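Long-range contacts in thioredoxin domain-containing protein (PDB 3HA9), which is of unknown function but is probably a thioredoxin-like oxidoreductase, possibly with an antioxidant role: residues E17-L22 / L122-F126; V39-M45 / I131-M137; F44-W48 / D96-F101; Y54-L58 / T149-L155. One frame throughout, in Å; residues are numbered along the deposited sequence.

Contact 1: E17-L22 / L122-F126; sequences EASFSL and LVEKF
Leu122, in the first turn of helix 121-125, spreads its two methyls along the extended chain of residues 20-22. Its CD1 meets Leu22 CD2 at 3.6 Å, the two side chains crossing at about a right angle, while Leu122 CD2 rests 3.7 Å from the carbonyl oxygen of Ser21. One turn on, Lys125 reaches across to the place where helix 3-18 runs out. Its CG stands opposite the backbone N (chi1 -176°), and a bend at chi2 steers the amine to two main-chain oxygens. Lys125 NZ donates to Ser19 O at 3.0 Å, arriving 44° out of that carbonyl plane, and more weakly to Glu17 O at 3.1 Å. These oxygens, at and just past the helix end, probably draw the amine there by charge. The grip thus ties the end of the N-terminal helix 3-18 to helix 121-125, which lies over strand 39-45 of the thioredoxin-like sheet. Phe126, just past the helix, makes a T-shaped stack: its CZ edge comes down on one face of Phe20, 3.7 Å from Phe20 CD2, with ring planes at 83°. Phe20 also touches Met137, and Phe126 lies against Leu42, Phe44 and Val135 of the sheet.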
loop_
_atom_site.group_PDB
_atom_site.type_symbol
_atom_site.label_atom_id
_atom_site.label_comp_id
_atom_site.label_asym_id
_atom_site.label_seq_id
_atom_site.Cartn_x
_atom_site.Cartn_y
_atom_site.Cartn_z
ATOM N N GLU A 17 -17.928 2.559 -5.504
ATOM C CA GLU A 17 -17.209 1.906 -6.601
ATOM C C GLU A 17 -15.701 2.112 -6.440
ATOM O O GLU A 17 -14.908 1.219 -6.750
ATOM C CB GLU A 17 -17.689 2.428 -7.965
ATOM C CG GLU A 17 -17.067 1.708 -9.150
ATOM C CD GLU A 17 -17.833 0.454 -9.576
ATOM O OE1 GLU A 17 -18.589 -0.105 -8.756
ATOM O OE2 GLU A 17 -17.686 0.035 -10.742
ATOM N N ALA A 18 -15.324 3.287 -5.943
ATOM C CA ALA A 18 -13.912 3.712 -5.809
ATOM C C ALA A 18 -13.216 3.087 -4.608
ATOM O O ALA A 18 -11.975 3.114 -4.506
ATOM C CB ALA A 18 -13.831 5.256 -5.724
ATOM N N SER A 19 -14.023 2.528 -3.704
ATOM C CA SER A 19 -13.529 1.966 -2.454
ATOM C C SER A 19 -12.766 0.661 -2.688
ATOM O O SER A 19 -12.911 0.007 -3.726
ATOM C CB SER A 19 -14.689 1.751 -1.465
ATOM O OG SER A 19 -15.471 0.614 -1.815
ATOM N N PHE A 20 -11.936 0.297 -1.724
ATOM C CA PHE A 20 -11.154 -0.920 -1.837
ATOM C C PHE A 20 -11.211 -1.757 -0.568
ATOM O O PHE A 20 -11.640 -1.286 0.485
ATOM C CB PHE A 20 -9.706 -0.586 -2.185
ATOM C CG PHE A 20 -8.985 0.196 -1.118
ATOM C CD1 PHE A 20 -8.146 -0.448 -0.213
ATOM C CD2 PHE A 20 -9.135 1.582 -1.026
ATOM C CE1 PHE A 20 -7.472 0.276 0.776
ATOM C CE2 PHE A 20 -8.469 2.306 -0.042
ATOM C CZ PHE A 20 -7.637 1.651 0.858
ATOM N N SER A 21 -10.783 -3.009 -0.690
ATOM C CA SER A 21 -10.569 -3.864 0.469
ATOM C C SER A 21 -9.219 -4.572 0.328
ATOM O O SER A 21 -8.668 -4.673 -0.774
ATOM C CB SER A 21 -11.731 -4.846 0.656
ATOM O OG SER A 21 -11.426 -6.122 0.118
ATOM N N LEU A 22 -8.669 -5.016 1.453
ATOM C CA LEU A 22 -7.350 -5.624 1.484
ATOM C C LEU A 22 -7.458 -6.971 2.182
ATOM O O LEU A 22 -8.245 -7.107 3.107
ATOM C CB LEU A 22 -6.395 -4.740 2.286
ATOM C CG LEU A 22 -6.355 -3.240 1.975
ATOM C CD1 LEU A 22 -6.139 -2.443 3.253
ATOM C CD2 LEU A 22 -5.267 -2.956 0.982
ATOM N N LEU A 122 -4.987 -4.913 -6.388
ATOM C CA LEU A 122 -4.672 -3.592 -5.838
ATOM C C LEU A 122 -3.661 -2.895 -6.736
ATOM O O LEU A 122 -3.674 -1.664 -6.858
ATOM C CB LEU A 122 -4.163 -3.686 -4.401
ATOM C CG LEU A 122 -5.233 -4.162 -3.415
ATOM C CD1 LEU A 122 -4.552 -4.619 -2.118
ATOM C CD2 LEU A 122 -6.304 -3.079 -3.149
ATOM N N VAL A 123 -2.796 -3.691 -7.371
ATOM C CA VAL A 123 -1.875 -3.146 -8.380
ATOM C C VAL A 123 -2.668 -2.436 -9.475
ATOM O O VAL A 123 -2.343 -1.305 -9.880
ATOM C CB VAL A 123 -0.958 -4.247 -8.945
ATOM C CG1 VAL A 123 -0.256 -3.757 -10.229
ATOM C CG2 VAL A 123 0.074 -4.626 -7.898
ATOM N N GLU A 124 -3.723 -3.083 -9.947
ATOM C CA GLU A 124 -4.585 -2.496 -10.959
ATOM C C GLU A 124 -5.348 -1.299 -10.404
ATOM O O GLU A 124 -5.412 -0.238 -11.046
ATOM C CB GLU A 124 -5.556 -3.560 -11.476
ATOM C CG GLU A 124 -6.559 -3.053 -12.526
ATOM C CD GLU A 124 -7.558 -4.123 -12.958
ATOM O OE1 GLU A 124 -7.228 -5.326 -12.883
ATOM O OE2 GLU A 124 -8.673 -3.770 -13.395
ATOM N N LYS A 125 -5.920 -1.459 -9.212
ATOM C CA LYS A 125 -6.722 -0.385 -8.598
ATOM C C LYS A 125 -5.936 0.922 -8.467
ATOM O O LYS A 125 -6.441 1.990 -8.802
ATOM C CB LYS A 125 -7.224 -0.823 -7.209
ATOM C CG LYS A 125 -8.170 0.184 -6.511
ATOM C CD LYS A 125 -9.586 0.037 -7.024
ATOM C CE LYS A 125 -10.595 0.765 -6.127
ATOM N NZ LYS A 125 -11.934 0.337 -6.557
ATOM N N PHE A 126 -4.715 0.829 -7.960
ATOM C CA PHE A 126 -3.925 2.015 -7.643
ATOM C C PHE A 126 -2.897 2.379 -8.707
ATOM O O PHE A 126 -2.025 3.218 -8.474
ATOM C CB PHE A 126 -3.297 1.862 -6.258
ATOM C CG PHE A 126 -4.311 1.996 -5.161
ATOM C CD1 PHE A 126 -4.754 3.253 -4.773
ATOM C CD2 PHE A 126 -4.870 0.872 -4.576
ATOM C CE1 PHE A 126 -5.728 3.384 -3.792
ATOM C CE2 PHE A 126 -5.828 1.002 -3.581
ATOM C CZ PHE A 126 -6.250 2.253 -3.198
#

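Contact 2: V39-M45 / I131-M137; sequences VVILWFM and IDYIVIM
Tyr133 O takes the N-H of Phe44 at 2.8 Å from Phe44 N, nearly along the C=O axis, with a CH···O contact from Trp43 CA and the edges of the Trp43 and Phe44 rings nearby. The same scheme repeats down the ladder, where Val135 O takes Leu42 N at 2.8 Å and a CH···O contact from Ile41 CA. Reciprocal bonds make Val40-Met137, Leu42-Val135 and Phe44-Tyr133 the antiparallel hydrogen-bonded pairs, with Ile41-Ile136 and Trp43-Ile134 the non-hydrogen-bonded ones between them. The N-to-C directions of the two strands make an angle of 163°, close to antiparallel, and their axes come within 4.7 Å.

On the face of Ile41, Trp43, Ile134 and Ile136, the CD1 methyl of Ile134 wedges between two partners, 3.5 Å from Trp43 CD1 and 3.8 Å from Ile41 CG2. Ile41 and Ile136 lie alongside each other, pointing the same way. The indole of Trp43 is pinned at its polar corner: NE1 donates to Asp132 OD1 at 2.9 Å, approaching 42° out of the carboxylate plane. Asp132 OD2 is held by Ser51, and Met45 CG sits over the centre of one indole face. On the opposite face of the sheet, with Leu42, Tyr133 and Val135, Phe44 CE2 approaches Val135 CG2 obliquely.

These are central strands of the thioredoxin-like sheet, with 69-75 bonded to 39-45 and 143-148 following 133-138. Helix 52-65 covers Trp43, and Ile131 touches Cys49 just before it.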
loop_
_atom_site.group_PDB
_atom_site.type_symbol
_atom_site.label_atom_id
_atom_site.label_comp_id
_atom_site.label_asym_id
_atom_site.label_seq_id
_atom_site.Cartn_x
_atom_site.Cartn_y
_atom_site.Cartn_z
ATOM N N VAL A 39 -3.406 9.053 8.778
ATOM C CA VAL A 39 -2.754 9.013 7.477
ATOM C C VAL A 39 -2.421 7.557 7.189
ATOM O O VAL A 39 -1.762 6.903 7.990
ATOM C CB VAL A 39 -1.471 9.865 7.495
ATOM C CG1 VAL A 39 -0.701 9.727 6.200
ATOM C CG2 VAL A 39 -1.813 11.319 7.769
ATOM N N VAL A 40 -2.883 7.066 6.038
ATOM C CA VAL A 40 -2.691 5.674 5.672
ATOM C C VAL A 40 -1.691 5.635 4.533
ATOM O O VAL A 40 -1.865 6.319 3.528
ATOM C CB VAL A 40 -4.031 5.027 5.273
ATOM C CG1 VAL A 40 -3.823 3.580 4.785
ATOM C CG2 VAL A 40 -5.021 5.072 6.454
ATOM N N ILE A 41 -0.611 4.873 4.708
ATOM C CA ILE A 41 0.357 4.691 3.635
ATOM C C ILE A 41 0.281 3.267 3.079
ATOM O O ILE A 41 0.555 2.309 3.802
ATOM C CB ILE A 41 1.813 5.005 4.122
ATOM C CG1 ILE A 41 1.884 6.429 4.706
ATOM C CG2 ILE A 41 2.818 4.747 2.977
ATOM C CD1 ILE A 41 3.274 6.863 5.159
ATOM N N LEU A 42 -0.108 3.138 1.804
ATOM C CA LEU A 42 -0.075 1.850 1.120
ATOM C C LEU A 42 1.288 1.725 0.459
ATOM O O LEU A 42 1.653 2.551 -0.371
ATOM C CB LEU A 42 -1.192 1.737 0.065
ATOM C CG LEU A 42 -2.621 2.014 0.528
ATOM C CD1 LEU A 42 -3.600 1.661 -0.613
ATOM C CD2 LEU A 42 -2.949 1.196 1.764
ATOM N N TRP A 43 2.062 0.725 0.863
ATOM C CA TRP A 43 3.391 0.561 0.306
ATOM C C TRP A 43 3.414 -0.729 -0.510
ATOM O O TRP A 43 3.385 -1.821 0.065
ATOM C CB TRP A 43 4.419 0.494 1.434
ATOM C CG TRP A 43 5.822 0.283 0.919
ATOM C CD1 TRP A 43 6.329 0.702 -0.280
ATOM C CD2 TRP A 43 6.875 -0.399 1.589
ATOM N NE1 TRP A 43 7.640 0.312 -0.402
ATOM C CE2 TRP A 43 8.003 -0.367 0.734
ATOM C CE3 TRP A 43 6.975 -1.062 2.822
ATOM C CZ2 TRP A 43 9.233 -0.962 1.078
ATOM C CZ3 TRP A 43 8.218 -1.658 3.173
ATOM C CH2 TRP A 43 9.327 -1.590 2.299
ATOM N N PHE A 44 3.461 -0.583 -1.842
ATOM C CA PHE A 44 3.476 -1.741 -2.754
ATOM C C PHE A 44 4.917 -2.141 -2.958
ATOM O O PHE A 44 5.725 -1.322 -3.389
ATOM C CB PHE A 44 2.833 -1.360 -4.088
ATOM C CG PHE A 44 1.349 -1.129 -3.983
ATOM C CD1 PHE A 44 0.464 -2.181 -4.254
ATOM C CD2 PHE A 44 0.834 0.116 -3.570
ATOM C CE1 PHE A 44 -0.917 -1.994 -4.146
ATOM C CE2 PHE A 44 -0.556 0.317 -3.455
ATOM C CZ PHE A 44 -1.419 -0.720 -3.728
ATOM N N MET A 45 5.234 -3.390 -2.617
ATOM C CA MET A 45 6.640 -3.810 -2.543
ATOM C C MET A 45 6.815 -5.295 -2.847
ATOM O O MET A 45 5.845 -5.991 -3.154
ATOM C CB MET A 45 7.264 -3.402 -1.189
ATOM C CG MET A 45 6.439 -3.750 0.078
ATOM S SD MET A 45 6.279 -5.515 0.466
ATOM C CE MET A 45 7.925 -5.841 1.062
ATOM N N ILE A 131 7.847 -1.852 -8.155
ATOM C CA ILE A 131 7.865 -2.699 -6.957
ATOM C C ILE A 131 8.301 -1.951 -5.689
ATOM O O ILE A 131 8.618 -2.572 -4.681
ATOM C CB ILE A 131 8.767 -3.953 -7.163
ATOM C CG1 ILE A 131 10.202 -3.528 -7.465
ATOM C CG2 ILE A 131 8.199 -4.840 -8.279
ATOM C CD1 ILE A 131 11.190 -4.693 -7.525
ATOM N N ASP A 132 8.314 -0.622 -5.744
ATOM C CA ASP A 132 8.559 0.203 -4.556
ATOM C C ASP A 132 7.738 1.467 -4.757
ATOM O O ASP A 132 8.251 2.524 -5.140
ATOM C CB ASP A 132 10.062 0.485 -4.370
ATOM C CG ASP A 132 10.393 1.162 -3.037
ATOM O OD1 ASP A 132 9.467 1.539 -2.293
ATOM O OD2 ASP A 132 11.606 1.372 -2.751
ATOM N N TYR A 133 6.444 1.351 -4.489
ATOM C CA TYR A 133 5.493 2.387 -4.877
ATOM C C TYR A 133 4.645 2.730 -3.680
ATOM O O TYR A 133 4.211 1.848 -2.954
ATOM C CB TYR A 133 4.616 1.865 -6.040
ATOM C CG TYR A 133 3.682 2.900 -6.659
ATOM C CD1 TYR A 133 4.121 3.733 -7.693
ATOM C CD2 TYR A 133 2.353 3.013 -6.226
ATOM C CE1 TYR A 133 3.264 4.666 -8.261
ATOM C CE2 TYR A 133 1.483 3.968 -6.785
ATOM C CZ TYR A 133 1.953 4.777 -7.806
ATOM O OH TYR A 133 1.123 5.716 -8.365
ATOM N N ILE A 134 4.401 4.023 -3.491
ATOM C CA ILE A 134 3.766 4.542 -2.285
ATOM C C ILE A 134 2.473 5.263 -2.664
ATOM O O ILE A 134 2.464 6.066 -3.602
ATOM C CB ILE A 134 4.744 5.536 -1.575
ATOM C CG1 ILE A 134 5.901 4.778 -0.895
ATOM C CG2 ILE A 134 4.008 6.473 -0.595
ATOM C CD1 ILE A 134 5.506 4.064 0.394
ATOM N N VAL A 135 1.375 4.932 -1.987
ATOM C CA VAL A 135 0.148 5.755 -2.029
ATOM C C VAL A 135 -0.147 6.266 -0.617
ATOM O O VAL A 135 -0.292 5.471 0.319
ATOM C CB VAL A 135 -1.066 4.950 -2.545
ATOM C CG1 VAL A 135 -2.326 5.845 -2.626
ATOM C CG2 VAL A 135 -0.756 4.365 -3.908
ATOM N N ILE A 136 -0.243 7.585 -0.459
ATOM C CA ILE A 136 -0.614 8.163 0.842
ATOM C C ILE A 136 -2.016 8.748 0.744
ATOM O O ILE A 136 -2.287 9.534 -0.167
ATOM C CB ILE A 136 0.370 9.254 1.293
ATOM C CG1 ILE A 136 1.792 8.692 1.313
ATOM C CG2 ILE A 136 -0.031 9.796 2.683
ATOM C CD1 ILE A 136 2.875 9.742 1.568
ATOM N N MET A 137 -2.894 8.328 1.658
ATOM C CA MET A 137 -4.293 8.772 1.687
ATOM C C MET A 137 -4.667 9.268 3.084
ATOM O O MET A 137 -4.083 8.836 4.074
ATOM C CB MET A 137 -5.231 7.608 1.347
ATOM C CG MET A 137 -5.499 7.377 -0.129
ATOM S SD MET A 137 -6.344 5.771 -0.431
ATOM C CE MET A 137 -6.591 5.259 1.154
#

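Contact 3: F44-W48 / D96-F101; sequences FMAAW and DTPEMF
Ala47 and Asp96 carry this contact through one straight bond: Ala47 N donates to Asp96 OD2 at 2.7 Å, with 167° at the hydrogen, on the syn lone pair of that oxygen. The methyl of Ala47 presses on the same oxygen, its CB 3.2 Å from Asp96 OD2, and also touches Met100. The carboxylate of Asp75 also lies close to OD2. Asp96 OD1 lies at the edge of the Trp48 indole, 3.5 Å from Trp48 CD1, the carboxylate nearly upright to the ring. A leucine in place of Asp96 would probably leave the amide of Ala47 without its acceptor and free the turn ahead of the Cys49-Cys52 disulfide to shift. Deeper in, Phe101 offers its CE1 corner to Met45 SD at 3.7 Å. This oblique Met-aromatic contact relies on bends at chi2 and chi3 of the methionine. Phe101 belongs to the first turn of helix 98-108, where Thr97 is the N-cap and its OG1 accepts from Met100 N. The helix sits against the end of strand 39-45: Phe104 touches both Met45 and Ala47, while Phe101 reaches Ala73 and Asp75 on strand 69-75 and Met115 and Met117 on the edge strand 114-117.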
loop_
_atom_site.group_PDB
_atom_site.type_symbol
_atom_site.label_atom_id
_atom_site.label_comp_id
_atom_site.label_asym_id
_atom_site.label_seq_id
_atom_site.Cartn_x
_atom_site.Cartn_y
_atom_site.Cartn_z
ATOM N N PHE A 44 3.461 -0.583 -1.842
ATOM C CA PHE A 44 3.476 -1.741 -2.754
ATOM C C PHE A 44 4.917 -2.141 -2.958
ATOM O O PHE A 44 5.725 -1.322 -3.389
ATOM C CB PHE A 44 2.833 -1.360 -4.088
ATOM C CG PHE A 44 1.349 -1.129 -3.983
ATOM C CD1 PHE A 44 0.464 -2.181 -4.254
ATOM C CD2 PHE A 44 0.834 0.116 -3.570
ATOM C CE1 PHE A 44 -0.917 -1.994 -4.146
ATOM C CE2 PHE A 44 -0.556 0.317 -3.455
ATOM C CZ PHE A 44 -1.419 -0.720 -3.728
ATOM N N MET A 45 5.234 -3.390 -2.617
ATOM C CA MET A 45 6.640 -3.810 -2.543
ATOM C C MET A 45 6.815 -5.295 -2.847
ATOM O O MET A 45 5.845 -5.991 -3.154
ATOM C CB MET A 45 7.264 -3.402 -1.189
ATOM C CG MET A 45 6.439 -3.750 0.078
ATOM S SD MET A 45 6.279 -5.515 0.466
ATOM C CE MET A 45 7.925 -5.841 1.062
ATOM N N ALA A 46 8.063 -5.750 -2.794
ATOM C CA ALA A 46 8.416 -7.168 -2.951
ATOM C C ALA A 46 9.627 -7.401 -2.082
ATOM O O ALA A 46 10.444 -6.483 -1.891
ATOM C CB ALA A 46 8.735 -7.484 -4.426
ATOM N N ALA A 47 9.750 -8.612 -1.546
ATOM C CA ALA A 47 10.798 -8.887 -0.565
ATOM C C ALA A 47 12.201 -8.811 -1.162
ATOM O O ALA A 47 13.162 -8.518 -0.455
ATOM C CB ALA A 47 10.561 -10.226 0.104
ATOM N N TRP A 48 12.312 -9.047 -2.466
ATOM C CA TRP A 48 13.606 -8.969 -3.167
ATOM C C TRP A 48 13.944 -7.594 -3.771
ATOM O O TRP A 48 15.023 -7.392 -4.323
ATOM C CB TRP A 48 13.622 -10.021 -4.283
ATOM C CG TRP A 48 12.549 -9.808 -5.289
ATOM C CD1 TRP A 48 11.276 -10.291 -5.233
ATOM C CD2 TRP A 48 12.647 -9.079 -6.516
ATOM N NE1 TRP A 48 10.566 -9.884 -6.331
ATOM C CE2 TRP A 48 11.383 -9.149 -7.143
ATOM C CE3 TRP A 48 13.672 -8.362 -7.139
ATOM C CZ2 TRP A 48 11.113 -8.522 -8.363
ATOM C CZ3 TRP A 48 13.408 -7.747 -8.354
ATOM C CH2 TRP A 48 12.140 -7.838 -8.959
ATOM N N ASP A 96 7.164 -14.385 -4.008
ATOM C CA ASP A 96 7.544 -14.328 -2.605
ATOM C C ASP A 96 6.651 -15.271 -1.809
ATOM O O ASP A 96 5.433 -15.290 -1.986
ATOM C CB ASP A 96 7.283 -12.928 -2.047
ATOM C CG ASP A 96 8.377 -11.918 -2.369
ATOM O OD1 ASP A 96 9.415 -12.256 -2.993
ATOM O OD2 ASP A 96 8.170 -10.739 -1.958
ATOM N N THR A 97 7.256 -16.019 -0.901
ATOM C CA THR A 97 6.479 -16.802 0.055
ATOM C C THR A 97 6.095 -15.870 1.206
ATOM O O THR A 97 6.777 -14.864 1.441
ATOM C CB THR A 97 7.315 -17.970 0.607
ATOM O OG1 THR A 97 8.440 -17.440 1.324
ATOM C CG2 THR A 97 7.829 -18.853 -0.534
ATOM N N PRO A 98 5.002 -16.181 1.925
ATOM C CA PRO A 98 4.682 -15.411 3.131
ATOM C C PRO A 98 5.873 -15.352 4.094
ATOM O O PRO A 98 6.092 -14.319 4.727
ATOM C CB PRO A 98 3.519 -16.189 3.744
ATOM C CG PRO A 98 2.834 -16.777 2.538
ATOM C CD PRO A 98 3.917 -17.123 1.569
ATOM N N GLU A 99 6.640 -16.441 4.197
ATOM C CA GLU A 99 7.833 -16.462 5.060
ATOM C C GLU A 99 8.862 -15.394 4.663
ATOM O O GLU A 99 9.422 -14.720 5.520
ATOM C CB GLU A 99 8.482 -17.865 5.059
ATOM C CG GLU A 99 9.823 -17.943 5.810
ATOM C CD GLU A 99 10.553 -19.296 5.697
ATOM O OE1 GLU A 99 10.052 -20.245 5.033
ATOM O OE2 GLU A 99 11.644 -19.422 6.308
ATOM N N MET A 100 9.133 -15.275 3.372
ATOM C CA MET A 100 10.084 -14.276 2.867
ATOM C C MET A 100 9.613 -12.866 3.162
ATOM O O MET A 100 10.425 -12.000 3.509
ATOM C CB MET A 100 10.260 -14.443 1.358
ATOM C CG MET A 100 11.039 -15.693 0.975
ATOM S SD MET A 100 11.037 -16.060 -0.817
ATOM C CE MET A 100 11.690 -14.484 -1.415
ATOM N N PHE A 101 8.308 -12.640 2.990
ATOM C CA PHE A 101 7.695 -11.340 3.226
ATOM C C PHE A 101 7.836 -10.989 4.704
ATOM O O PHE A 101 8.305 -9.899 5.041
ATOM C CB PHE A 101 6.224 -11.411 2.783
ATOM C CG PHE A 101 5.416 -10.130 2.980
ATOM C CD1 PHE A 101 6.005 -8.870 3.037
ATOM C CD2 PHE A 101 4.035 -10.221 3.021
ATOM C CE1 PHE A 101 5.209 -7.692 3.198
ATOM C CE2 PHE A 101 3.221 -9.080 3.179
ATOM C CZ PHE A 101 3.808 -7.809 3.254
#

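Contact 4: Y54-L58 / T149-L155; sequences YMADL and TPSLGEL
A capping box opens helix 152-161 just where that helix packs on helix 52-65, and Leu58 is the side chain driven against its first turn. Leu58 CD1 lies 3.6 Å from Leu152 N and 3.8 Å from Leu152 CB, while CD2 spans the side of the same residue. Leu58 CD1 also meets Leu155 CD1 at 4.1 Å. With an alanine at this position both methyls disappear, which is likely to open a gap between the helices where Leu152 and Leu155 lose their contacts with Leu58.

One turn earlier Met55 folds back toward the loop. Its chain sets out trans (chi1 -172°) and then curls twice, at chi2 and chi3, bringing the methyl over to Pro150, where Met55 CE is 3.5 Å from Pro150 O and 3.9 Å from Pro150 CD. The capping box itself joins Ser151 and Glu154: Ser151 N donates to Glu154 OE2 at 2.9 Å on the anti side of the carboxylate, and Glu154 N returns a bond to Ser151 OG. Leu152 N, a further amide of this helix start, is taken up by a water that also hydrogen-bonds Tyr54 OH, at 2.6 Å. That water bridges the two helices beside the leucine contact, and Leu58 CG lies against one face of the Tyr54 ring.

Pairing of the helix that starts at the second cysteine of the Cys49-Cys52 pair with the C-terminal helix, both on the Trp43 and Ile134 face of the sheet, is the thioredoxin-fold arrangement.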
loop_
_atom_site.group_PDB
_atom_site.type_symbol
_atom_site.label_atom_id
_atom_site.label_comp_id
_atom_site.label_asym_id
_atom_site.label_seq_id
_atom_site.Cartn_x
_atom_site.Cartn_y
_atom_site.Cartn_z
ATOM N N TYR A 54 15.795 0.513 1.730
ATOM C CA TYR A 54 15.865 1.934 2.075
ATOM C C TYR A 54 14.460 2.495 2.366
ATOM O O TYR A 54 14.274 3.255 3.326
ATOM C CB TYR A 54 16.576 2.763 0.985
ATOM C CG TYR A 54 16.486 4.247 1.254
ATOM C CD1 TYR A 54 17.152 4.812 2.344
ATOM C CD2 TYR A 54 15.702 5.085 0.450
ATOM C CE1 TYR A 54 17.052 6.172 2.622
ATOM C CE2 TYR A 54 15.602 6.446 0.719
ATOM C CZ TYR A 54 16.283 6.983 1.806
ATOM O OH TYR A 54 16.198 8.328 2.095
ATOM N N MET A 55 13.471 2.151 1.535
ATOM C CA MET A 55 12.101 2.620 1.828
ATOM C C MET A 55 11.628 2.155 3.207
ATOM O O MET A 55 10.970 2.901 3.930
ATOM C CB MET A 55 11.087 2.190 0.736
ATOM C CG MET A 55 9.690 2.825 0.913
ATOM S SD MET A 55 9.620 4.648 1.030
ATOM C CE MET A 55 10.298 5.032 -0.539
ATOM N N ALA A 56 11.965 0.922 3.583
ATOM C CA ALA A 56 11.545 0.413 4.889
ATOM C C ALA A 56 12.167 1.266 6.001
ATOM O O ALA A 56 11.506 1.609 6.980
ATOM C CB ALA A 56 11.927 -1.061 5.051
ATOM N N ASP A 57 13.423 1.640 5.797
ATOM C CA ASP A 57 14.136 2.531 6.728
ATOM C C ASP A 57 13.363 3.843 6.945
ATOM O O ASP A 57 13.128 4.250 8.088
ATOM C CB ASP A 57 15.568 2.754 6.230
ATOM C CG ASP A 57 16.358 3.741 7.094
ATOM O OD1 ASP A 57 17.179 3.283 7.920
ATOM O OD2 ASP A 57 16.172 4.973 6.936
ATOM N N LEU A 58 12.907 4.453 5.850
ATOM C CA LEU A 58 12.144 5.702 5.922
ATOM C C LEU A 58 10.815 5.566 6.638
ATOM O O LEU A 58 10.481 6.391 7.483
ATOM C CB LEU A 58 11.920 6.298 4.533
ATOM C CG LEU A 58 13.159 6.726 3.766
ATOM C CD1 LEU A 58 12.743 7.634 2.610
ATOM C CD2 LEU A 58 14.131 7.461 4.703
ATOM N N THR A 149 9.173 5.314 -5.404
ATOM C CA THR A 149 10.333 5.721 -4.601
ATOM C C THR A 149 10.374 7.224 -4.269
ATOM O O THR A 149 11.294 7.930 -4.709
ATOM C CB THR A 149 11.677 5.271 -5.262
ATOM O OG1 THR A 149 11.806 5.866 -6.566
ATOM C CG2 THR A 149 11.745 3.742 -5.379
ATOM N N PRO A 150 9.375 7.725 -3.509
ATOM C CA PRO A 150 9.479 9.124 -3.074
ATOM C C PRO A 150 10.618 9.310 -2.073
ATOM O O PRO A 150 10.948 8.379 -1.342
ATOM C CB PRO A 150 8.138 9.371 -2.377
ATOM C CG PRO A 150 7.678 8.014 -1.949
ATOM C CD PRO A 150 8.111 7.107 -3.053
ATOM N N SER A 151 11.210 10.502 -2.036
ATOM C CA SER A 151 12.269 10.793 -1.078
ATOM C C SER A 151 11.703 11.056 0.318
ATOM O O SER A 151 10.502 11.287 0.468
ATOM C CB SER A 151 13.048 12.019 -1.536
ATOM O OG SER A 151 12.232 13.178 -1.443
ATOM N N LEU A 152 12.572 11.034 1.335
ATOM C CA LEU A 152 12.160 11.359 2.709
ATOM C C LEU A 152 11.547 12.757 2.781
ATOM O O LEU A 152 10.533 12.964 3.453
ATOM C CB LEU A 152 13.344 11.254 3.692
ATOM C CG LEU A 152 13.048 11.574 5.161
ATOM C CD1 LEU A 152 11.883 10.734 5.684
ATOM C CD2 LEU A 152 14.295 11.385 6.044
ATOM N N GLY A 153 12.185 13.707 2.094
ATOM C CA GLY A 153 11.700 15.078 2.007
ATOM C C GLY A 153 10.282 15.173 1.473
ATOM O O GLY A 153 9.461 15.929 2.006
ATOM N N GLU A 154 9.993 14.390 0.428
ATOM C CA GLU A 154 8.660 14.368 -0.181
ATOM C C GLU A 154 7.629 13.811 0.789
ATOM O O GLU A 154 6.551 14.392 0.956
ATOM C CB GLU A 154 8.657 13.554 -1.476
ATOM C CG GLU A 154 9.619 14.047 -2.523
ATOM C CD GLU A 154 9.470 13.316 -3.831
ATOM O OE1 GLU A 154 8.610 13.741 -4.634
ATOM O OE2 GLU A 154 10.212 12.331 -4.068
ATOM N N LEU A 155 7.971 12.700 1.442
ATOM C CA LEU A 155 7.073 12.069 2.406
ATOM C C LEU A 155 6.778 13.016 3.579
ATOM O O LEU A 155 5.619 13.209 3.945
ATOM C CB LEU A 155 7.670 10.753 2.918
ATOM C CG LEU A 155 7.874 9.617 1.912
ATOM C CD1 LEU A 155 8.754 8.534 2.549
ATOM C CD2 LEU A 155 6.548 9.027 1.448
HETATM O O HOH W 1 15.264 10.185 0.536
#

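Overall arrangement
Contact 2 is the hub. Contact 1 packs on the sheet face that bears Leu42 and Phe44, with Phe126 CZ 3.7 Å from Leu42 CD1, whereas contact 4 packs on the face of Trp43, where Met55 CG is 3.5 Å from Trp43 NE1. Contacts 1 and 4 therefore lie on opposite sides of the chain's centre, their own centres about 23 Å apart. Contact 3 shares Phe44 and Met45 with contact 2 and continues strand 39-45 into the turn leading to the Cys49-Cys52 disulfide, the probable redox site. Segments 44-48 and 54-58 flank that disulfide in sequence, and Ile131 CD1 packs on Trp48 CH2 beside it, at 3.6 Å.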